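Local structure of CofB (Escherichia coli, 5AX6) at residues E40-P44 with L45-S49; D132-V135 with G136-I139; C247-D251 with N252-G256. The protein serves as the homotrimeric minor pilin of the type IVb pilus CFA/III of human enterotoxigenic Escherichia coli and probably takes part in pilus assembly. All blocks are in the same frame, centred on the assembly; numbering follows the deposited sequence. Where two conformers were deposited one is given.

In the fold
Three tight turns follow one another along CofB, two in the pilin domain and one in the beta-repeat domain. Contact 1 continues strand 37-42 of the small two-stranded hairpin into the loop beyond it; contact 2 joins strands 121-130 and 139-148, neighbours in the seven-stranded antiparallel sheet. Their centres lie about 12 Å apart and they touch, Tyr46 packing on Gly136, Ser137 and Ile139, so hairpin exit and sheet turn form one neighbourhood. Contact 3 precedes strand 258-261, its centre about 24 Å from contact 1 and 31 Å from contact 2. Contacts 1 and 3 both meet the second subunit, so short local turns also contribute to the trimer interface.

Contact 1: residues E40-P44 with L45-S49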
loop_
_atom_site.group_PDB
_atom_site.type_symbol
_atom_site.label_atom_id
_atom_site.label_comp_id
_atom_site.label_asym_id
_atom_site.label_seq_id
_atom_site.Cartn_x
_atom_site.Cartn_y
_atom_site.Cartn_z
ATOM N N GLU A 40 -21.624 -17.514 -10.624
ATOM C CA GLU A 40 -22.551 -16.469 -10.209
ATOM C C GLU A 40 -23.917 -16.756 -10.783
ATOM O O GLU A 40 -24.058 -17.000 -11.984
ATOM C CB GLU A 40 -22.092 -15.078 -10.668
ATOM C CG GLU A 40 -20.701 -14.702 -10.238
ATOM C CD GLU A 40 -20.558 -14.648 -8.740
ATOM O OE1 GLU A 40 -21.180 -13.760 -8.112
ATOM O OE2 GLU A 40 -19.822 -15.498 -8.187
ATOM N N ILE A 41 -24.934 -16.722 -9.926
ATOM C CA ILE A 41 -26.300 -16.821 -10.397
ATOM C C ILE A 41 -27.166 -15.751 -9.749
ATOM O O ILE A 41 -26.786 -15.129 -8.753
ATOM C CB ILE A 41 -26.922 -18.206 -10.095
ATOM C CG1 ILE A 41 -26.959 -18.439 -8.574
ATOM C CG2 ILE A 41 -26.155 -19.307 -10.815
ATOM C CD1 ILE A 41 -27.825 -19.613 -8.165
ATOM N N THR A 42 -28.327 -15.528 -10.337
ATOM C CA THR A 42 -29.319 -14.689 -9.707
ATOM C C THR A 42 -29.806 -15.381 -8.427
ATOM O O THR A 42 -30.133 -16.567 -8.445
ATOM C CB THR A 42 -30.485 -14.424 -10.658
ATOM O OG1 THR A 42 -30.007 -13.657 -11.772
ATOM C CG2 THR A 42 -31.598 -13.661 -9.949
ATOM N N ASN A 43 -29.841 -14.637 -7.329
ATOM C CA ASN A 43 -30.457 -15.113 -6.086
ATOM C C ASN A 43 -31.874 -15.639 -6.371
ATOM O O ASN A 43 -32.672 -14.956 -7.019
ATOM C CB ASN A 43 -30.486 -13.972 -5.054
ATOM C CG ASN A 43 -30.833 -14.446 -3.651
ATOM O OD1 ASN A 43 -31.670 -15.331 -3.466
ATOM N ND2 ASN A 43 -30.192 -13.840 -2.650
ATOM N N PRO A 44 -32.196 -16.856 -5.899
ATOM C CA PRO A 44 -33.544 -17.386 -6.149
ATOM C C PRO A 44 -34.653 -16.478 -5.620
ATOM O O PRO A 44 -35.784 -16.570 -6.095
ATOM C CB PRO A 44 -33.541 -18.740 -5.406
ATOM C CG PRO A 44 -32.413 -18.652 -4.436
ATOM C CD PRO A 44 -31.368 -17.818 -5.154
ATOM N N LEU A 45 -34.341 -15.622 -4.650
ATOM C CA LEU A 45 -35.312 -14.624 -4.206
ATOM C C LEU A 45 -35.832 -13.805 -5.378
ATOM O O LEU A 45 -36.986 -13.381 -5.387
ATOM C CB LEU A 45 -34.685 -13.686 -3.165
ATOM C CG LEU A 45 -34.319 -14.263 -1.796
ATOM C CD1 LEU A 45 -33.610 -13.198 -0.964
ATOM C CD2 LEU A 45 -35.556 -14.747 -1.065
ATOM N N TYR A 46 -34.985 -13.578 -6.379
ATOM C CA TYR A 46 -35.313 -12.579 -7.392
ATOM C C TYR A 46 -35.546 -13.165 -8.791
ATOM O O TYR A 46 -35.497 -12.454 -9.803
ATOM C CB TYR A 46 -34.212 -11.517 -7.403
ATOM C CG TYR A 46 -33.980 -10.955 -6.021
ATOM C CD1 TYR A 46 -35.009 -10.316 -5.335
ATOM C CD2 TYR A 46 -32.746 -11.086 -5.386
ATOM C CE1 TYR A 46 -34.814 -9.812 -4.045
ATOM C CE2 TYR A 46 -32.537 -10.585 -4.104
ATOM C CZ TYR A 46 -33.572 -9.953 -3.439
ATOM O OH TYR A 46 -33.370 -9.459 -2.167
ATOM N N GLU A 47 -35.831 -14.456 -8.823
ATOM C CA GLU A 47 -36.207 -15.150 -10.048
ATOM C C GLU A 47 -37.715 -15.307 -10.145
ATOM O O GLU A 47 -38.351 -15.803 -9.216
ATOM C CB GLU A 47 -35.545 -16.522 -10.108
ATOM C CG GLU A 47 -34.068 -16.477 -10.429
ATOM C CD GLU A 47 -33.809 -15.979 -11.840
ATOM O OE1 GLU A 47 -33.749 -16.815 -12.766
ATOM O OE2 GLU A 47 -33.674 -14.748 -12.025
ATOM N N GLN A 48 -38.292 -14.900 -11.271
ATOM C CA GLN A 48 -39.742 -15.008 -11.451
ATOM C C GLN A 48 -40.242 -16.445 -11.371
ATOM O O GLN A 48 -41.415 -16.688 -11.102
ATOM C CB GLN A 48 -40.164 -14.414 -12.794
ATOM C CG GLN A 48 -40.166 -12.908 -12.850
ATOM C CD GLN A 48 -40.773 -12.389 -14.147
ATOM O OE1 GLN A 48 -40.060 -12.102 -15.109
ATOM N NE2 GLN A 48 -42.098 -12.273 -14.177
ATOM N N SER A 49 -39.356 -17.400 -11.614
ATOM C CA SER A 49 -39.777 -18.791 -11.713
ATOM C C SER A 49 -39.535 -19.557 -10.426
ATOM O O SER A 49 -39.802 -20.753 -10.354
ATOM C CB SER A 49 -39.056 -19.485 -12.868
ATOM O OG SER A 49 -37.660 -19.474 -12.658
HETATM O O HOH W 1 -31.483 -12.908 -13.572
#
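Asn43 lays its amide alongside the side chain of Leu45, the two pointing the same way. With CG anti to the backbone N (chi1 -168°), the Asn43 amide turns forward beside the carbonyl carbon, towards Leu45, and OD1 accepts a nearly straight bond from Leu45 N at 2.9 Å, the donor tilted from the carbonyl plane. The same oxygen lies 3.3 Å from Leu45 CG, so one atom serves both the polar bond and the packing. The amide is held at its other end too, because Asn43 ND2 bonds to Glu27 O.

The main chain repeats the grip: Tyr46 N donates to Asn43 O at 2.8 Å. A weak bond of 3.5 Å runs from Glu47 N to Pro44 O. Tyr46 CD2 comes within 3.7 Å of Asn43 CB, while the phenol OH reaches Val25 O.

Farther back, Glu47 bends at chi2 (-67°) and swings its carboxylate across Thr42, where OE2 lies only 3.1 Å from the methyl CG2. The Thr42 hydroxyl bonds to Gln29.

Phe24 and Val25 of helix 4-25 pack against Leu45, and Phe24 also meets Asn43. OD1 and O of one asparagine thus accept from the two residues that follow the proline, as in an Asx-Pro turn superposed on a beta turn, here leading the chain out of a beta hairpin.

Contact 2: residues D132-V135 with G136-I139; sequences DNTV and GSAI
Ser137 and Asp132 share the polar bonds that close this loop. The hydroxyl OG of Ser137 accepts from Asp132 N at 3.2 Å, a fairly straight bond with an angle of 157° at the hydrogen, so the side chain of one limb fastens to the main chain of the other. OG stands anti to the backbone N of Ser137 (chi1 171°), which carries it back across the loop mouth towards Asp132.

Among the backbone groups, Ser137 N donates to Thr134 O at 3.2 Å, a bent bond. This is the closing bond of a type II turn, with Val135 and Gly136 at its corners; Gly136 has the positive phi (75°) that this turn asks of its third residue. On the first limb, Thr134 N donates to Asp132 OD1, although the exact place of that oxygen is less sure. Past the turn, the backbones of Ala138 and Thr131 are hydrogen-bonded to each other.

Apolar contact is slight. The methyl CG2 of Thr134 lies near Ser137 CB, though its modelled position is doubtful, being too close to Asp132 OD1. Val135 packs on Ile55, and Ile139 on Phe128 of strand 121-130. Solvent also takes part: a water accepts from Ala138 N at 3.2 Å and gives Asp132 OD2 a weak bond.

Ser137 O bonds to Arg57, and Ser137 packs on Ala130 of strand 121-130. A type II beta turn, probably preceded by an Asx turn at Asp132, thus makes the connection between two adjacent antiparallel strands of the pilin-domain sheet.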
loop_
_atom_site.group_PDB
_atom_site.type_symbol
_atom_site.label_atom_id
_atom_site.label_comp_id
_atom_site.label_asym_id
_atom_site.label_seq_id
_atom_site.Cartn_x
_atom_site.Cartn_y
_atom_site.Cartn_z
ATOM N N ASP A 132 -42.508 -3.702 -4.859
ATOM C CA ASP A 132 -43.651 -3.633 -5.774
ATOM C C ASP A 132 -44.399 -4.963 -5.822
ATOM O O ASP A 132 -44.114 -5.864 -5.039
ATOM C CB ASP A 132 -43.196 -3.203 -7.174
ATOM C CG ASP A 132 -42.076 -4.059 -7.712
ATOM O OD1 ASP A 132 -42.284 -5.277 -7.834
ATOM O OD2 ASP A 132 -40.988 -3.517 -8.002
ATOM N N ASN A 133 -45.360 -5.092 -6.733
ATOM C CA ASN A 133 -46.244 -6.260 -6.718
ATOM C C ASN A 133 -45.853 -7.355 -7.713
ATOM O O ASN A 133 -46.649 -8.238 -8.019
ATOM C CB ASN A 133 -47.695 -5.825 -6.970
ATOM C CG ASN A 133 -48.240 -4.932 -5.859
ATOM O OD1 ASN A 133 -48.559 -5.402 -4.764
ATOM N ND2 ASN A 133 -48.349 -3.638 -6.140
ATOM N N THR A 134 -44.619 -7.314 -8.198
ATOM C CA THR A 134 -44.161 -8.320 -9.142
ATOM C C THR A 134 -43.571 -9.549 -8.442
ATOM O O THR A 134 -43.094 -9.463 -7.310
ATOM C CB THR A 134 -43.112 -7.736 -10.104
ATOM O OG1 THR A 134 -42.858 -8.673 -11.156
ATOM C CG2 THR A 134 -41.817 -7.443 -9.367
ATOM N N VAL A 135 -43.610 -10.694 -9.123
ATOM C CA VAL A 135 -43.012 -11.909 -8.591
ATOM C C VAL A 135 -41.499 -11.752 -8.588
ATOM O O VAL A 135 -40.918 -11.326 -9.580
ATOM C CB VAL A 135 -43.407 -13.151 -9.411
ATOM C CG1 VAL A 135 -42.723 -14.380 -8.859
ATOM C CG2 VAL A 135 -44.918 -13.337 -9.404
ATOM N N GLY A 136 -40.866 -12.092 -7.471
ATOM C CA GLY A 136 -39.431 -11.904 -7.336
ATOM C C GLY A 136 -39.033 -10.448 -7.130
ATOM O O GLY A 136 -37.882 -10.073 -7.343
ATOM N N SER A 137 -39.993 -9.629 -6.712
ATOM C CA SER A 137 -39.756 -8.215 -6.443
ATOM C C SER A 137 -38.577 -7.975 -5.507
ATOM O O SER A 137 -38.288 -8.805 -4.651
ATOM C CB SER A 137 -41.005 -7.589 -5.832
ATOM O OG SER A 137 -40.737 -6.282 -5.366
ATOM N N ALA A 138 -37.918 -6.828 -5.661
ATOM C CA ALA A 138 -36.885 -6.411 -4.711
ATOM C C ALA A 138 -37.496 -6.271 -3.326
ATOM O O ALA A 138 -38.697 -6.047 -3.183
ATOM C CB ALA A 138 -36.245 -5.097 -5.145
ATOM N N ILE A 139 -36.663 -6.415 -2.307
ATOM C CA ILE A 139 -37.118 -6.393 -0.929
ATOM C C ILE A 139 -36.595 -5.137 -0.244
ATOM O O ILE A 139 -35.376 -4.925 -0.172
ATOM C CB ILE A 139 -36.638 -7.654 -0.173
ATOM C CG1 ILE A 139 -37.298 -8.914 -0.762
ATOM C CG2 ILE A 139 -36.910 -7.520 1.320
ATOM C CD1 ILE A 139 -36.584 -10.235 -0.371
HETATM O O HOH W 2 -37.976 -5.204 -8.422
#

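Contact 3: residues C247-D251 with N252-G256; sequences CWNID and NKMSG
The carbonyl oxygen of Lys253 is gripped from three sources. Ile250 N donates to it at 2.8 Å, lying nearly in line with the carbonyl bond (164°). Ser255 N makes a weak bond of the same length from within the neighbouring backbone, closing an inverse gamma turn centred on Met254. Asn249 CA adds a CH···O contact at 3.1 Å.

In return, Lys253 N donates to Ile250 O at 3.0 Å. These reciprocal bonds make Ile250 and Lys253 an antiparallel hydrogen-bonded pair around a type I' turn, whose corner residues Asp251 and Asn252 both have positive phi. The ladder is then interrupted by the gamma turn, and Gly256 N donates to Trp248 O at 2.8 Å; the absence of a side chain on Gly256 lets the two limbs approach here.

Side chains add to this on both limbs. Asn249 CG sits beside the backbone N, anti to the carbonyl carbon (chi1 -66°), a setting that helps turn the amide back towards Met254, OD1 being 3.3 Å from Met254 CA, while ND2 is held by Asp244 of the second subunit. Ile250 extends CD1 to 3.9 Å from Gly256 CA. At the base, Met254 CG packs on Cys247 CB, beside the disulfide from Cys247 to Cys258.

Trp248 NE1 bonds to Leu259 O of the second subunit, and Asn252 O to Ser174 of that subunit. Chemically, then, mutual backbone bonds and a covalent bridge hold this short hairpin in shape, leaving side-chain amide and indole N-H groups to engage a neighbouring chain in the trimer.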
loop_
_atom_site.group_PDB
_atom_site.type_symbol
_atom_site.label_atom_id
_atom_site.label_comp_id
_atom_site.label_asym_id
_atom_site.label_seq_id
_atom_site.Cartn_x
_atom_site.Cartn_y
_atom_site.Cartn_z
ATOM N N CYS A 247 -11.565 -5.515 -4.085
ATOM C CA CYS A 247 -10.802 -6.070 -5.209
ATOM C C CYS A 247 -10.922 -5.164 -6.422
ATOM O O CYS A 247 -11.924 -4.467 -6.585
ATOM C CB CYS A 247 -11.294 -7.482 -5.555
ATOM S SG CYS A 247 -11.279 -8.621 -4.147
ATOM N N TRP A 248 -9.905 -5.178 -7.279
ATOM C CA TRP A 248 -9.857 -4.273 -8.425
ATOM C C TRP A 248 -10.175 -5.037 -9.717
ATOM O O TRP A 248 -10.004 -6.251 -9.779
ATOM C CB TRP A 248 -8.482 -3.584 -8.511
ATOM C CG TRP A 248 -8.420 -2.293 -7.711
ATOM C CD1 TRP A 248 -8.533 -1.014 -8.202
ATOM C CD2 TRP A 248 -8.292 -2.163 -6.284
ATOM N NE1 TRP A 248 -8.469 -0.108 -7.175
ATOM C CE2 TRP A 248 -8.306 -0.783 -5.990
ATOM C CE3 TRP A 248 -8.147 -3.079 -5.230
ATOM C CZ2 TRP A 248 -8.198 -0.290 -4.679
ATOM C CZ3 TRP A 248 -8.032 -2.586 -3.924
ATOM C CH2 TRP A 248 -8.050 -1.206 -3.664
ATOM N N ASN A 249 -10.661 -4.326 -10.729
ATOM C CA ASN A 249 -11.013 -4.943 -12.008
ATOM C C ASN A 249 -9.878 -4.900 -13.020
ATOM O O ASN A 249 -9.038 -4.008 -12.982
ATOM C CB ASN A 249 -12.212 -4.238 -12.653
ATOM C CG ASN A 249 -13.501 -4.398 -11.875
ATOM O OD1 ASN A 249 -13.769 -5.439 -11.263
ATOM N ND2 ASN A 249 -14.339 -3.366 -11.938
ATOM N N ILE A 250 -9.899 -5.859 -13.939
ATOM C CA ILE A 250 -9.095 -5.844 -15.162
ATOM C C ILE A 250 -10.007 -6.234 -16.327
ATOM O O ILE A 250 -10.669 -7.268 -16.254
ATOM C CB ILE A 250 -7.929 -6.842 -15.107
ATOM C CG1 ILE A 250 -7.063 -6.606 -13.873
ATOM C CG2 ILE A 250 -7.100 -6.766 -16.390
ATOM C CD1 ILE A 250 -6.025 -7.692 -13.661
ATOM N N ASP A 251 -10.047 -5.418 -17.374
ATOM C CA ASP A 251 -10.839 -5.716 -18.576
ATOM C C ASP A 251 -12.266 -6.177 -18.243
ATOM O O ASP A 251 -12.723 -7.219 -18.724
ATOM C CB ASP A 251 -10.136 -6.778 -19.425
ATOM C CG ASP A 251 -10.683 -6.850 -20.852
ATOM O OD1 ASP A 251 -11.017 -5.788 -21.430
ATOM O OD2 ASP A 251 -10.776 -7.973 -21.395
ATOM N N ASN A 252 -12.941 -5.406 -17.397
ATOM C CA ASN A 252 -14.353 -5.619 -17.067
ATOM C C ASN A 252 -14.627 -6.862 -16.235
ATOM O O ASN A 252 -15.762 -7.324 -16.165
ATOM C CB ASN A 252 -15.193 -5.681 -18.343
ATOM C CG ASN A 252 -14.940 -4.499 -19.253
ATOM O OD1 ASN A 252 -15.218 -3.354 -18.892
ATOM N ND2 ASN A 252 -14.399 -4.771 -20.437
ATOM N N LYS A 253 -13.585 -7.409 -15.616
ATOM C CA LYS A 253 -13.743 -8.556 -14.730
ATOM C C LYS A 253 -13.102 -8.247 -13.388
ATOM O O LYS A 253 -12.130 -7.496 -13.325
ATOM C CB LYS A 253 -13.110 -9.816 -15.331
ATOM C CG LYS A 253 -13.813 -10.354 -16.567
ATOM C CD LYS A 253 -13.114 -11.608 -17.089
ATOM C CE LYS A 253 -13.096 -12.718 -16.049
ATOM N NZ LYS A 253 -12.502 -13.977 -16.591
ATOM N N MET A 254 -13.634 -8.835 -12.320
ATOM C CA MET A 254 -13.063 -8.636 -10.989
ATOM C C MET A 254 -11.864 -9.565 -10.808
ATOM O O MET A 254 -11.889 -10.494 -9.992
ATOM C CB MET A 254 -14.120 -8.875 -9.904
ATOM C CG MET A 254 -13.634 -8.554 -8.509
ATOM S SD MET A 254 -14.932 -8.632 -7.252
ATOM C CE MET A 254 -15.768 -10.131 -7.751
ATOM N N SER A 255 -10.822 -9.304 -11.597
ATOM C CA SER A 255 -9.676 -10.198 -11.735
ATOM C C SER A 255 -8.402 -9.656 -11.104
ATOM O O SER A 255 -7.373 -10.321 -11.125
ATOM C CB SER A 255 -9.406 -10.475 -13.223
ATOM O OG SER A 255 -10.472 -11.196 -13.807
ATOM N N GLY A 256 -8.465 -8.449 -10.553
ATOM C CA GLY A 256 -7.277 -7.819 -10.005
ATOM C C GLY A 256 -7.099 -8.151 -8.536
ATOM O O GLY A 256 -7.886 -8.905 -7.969
#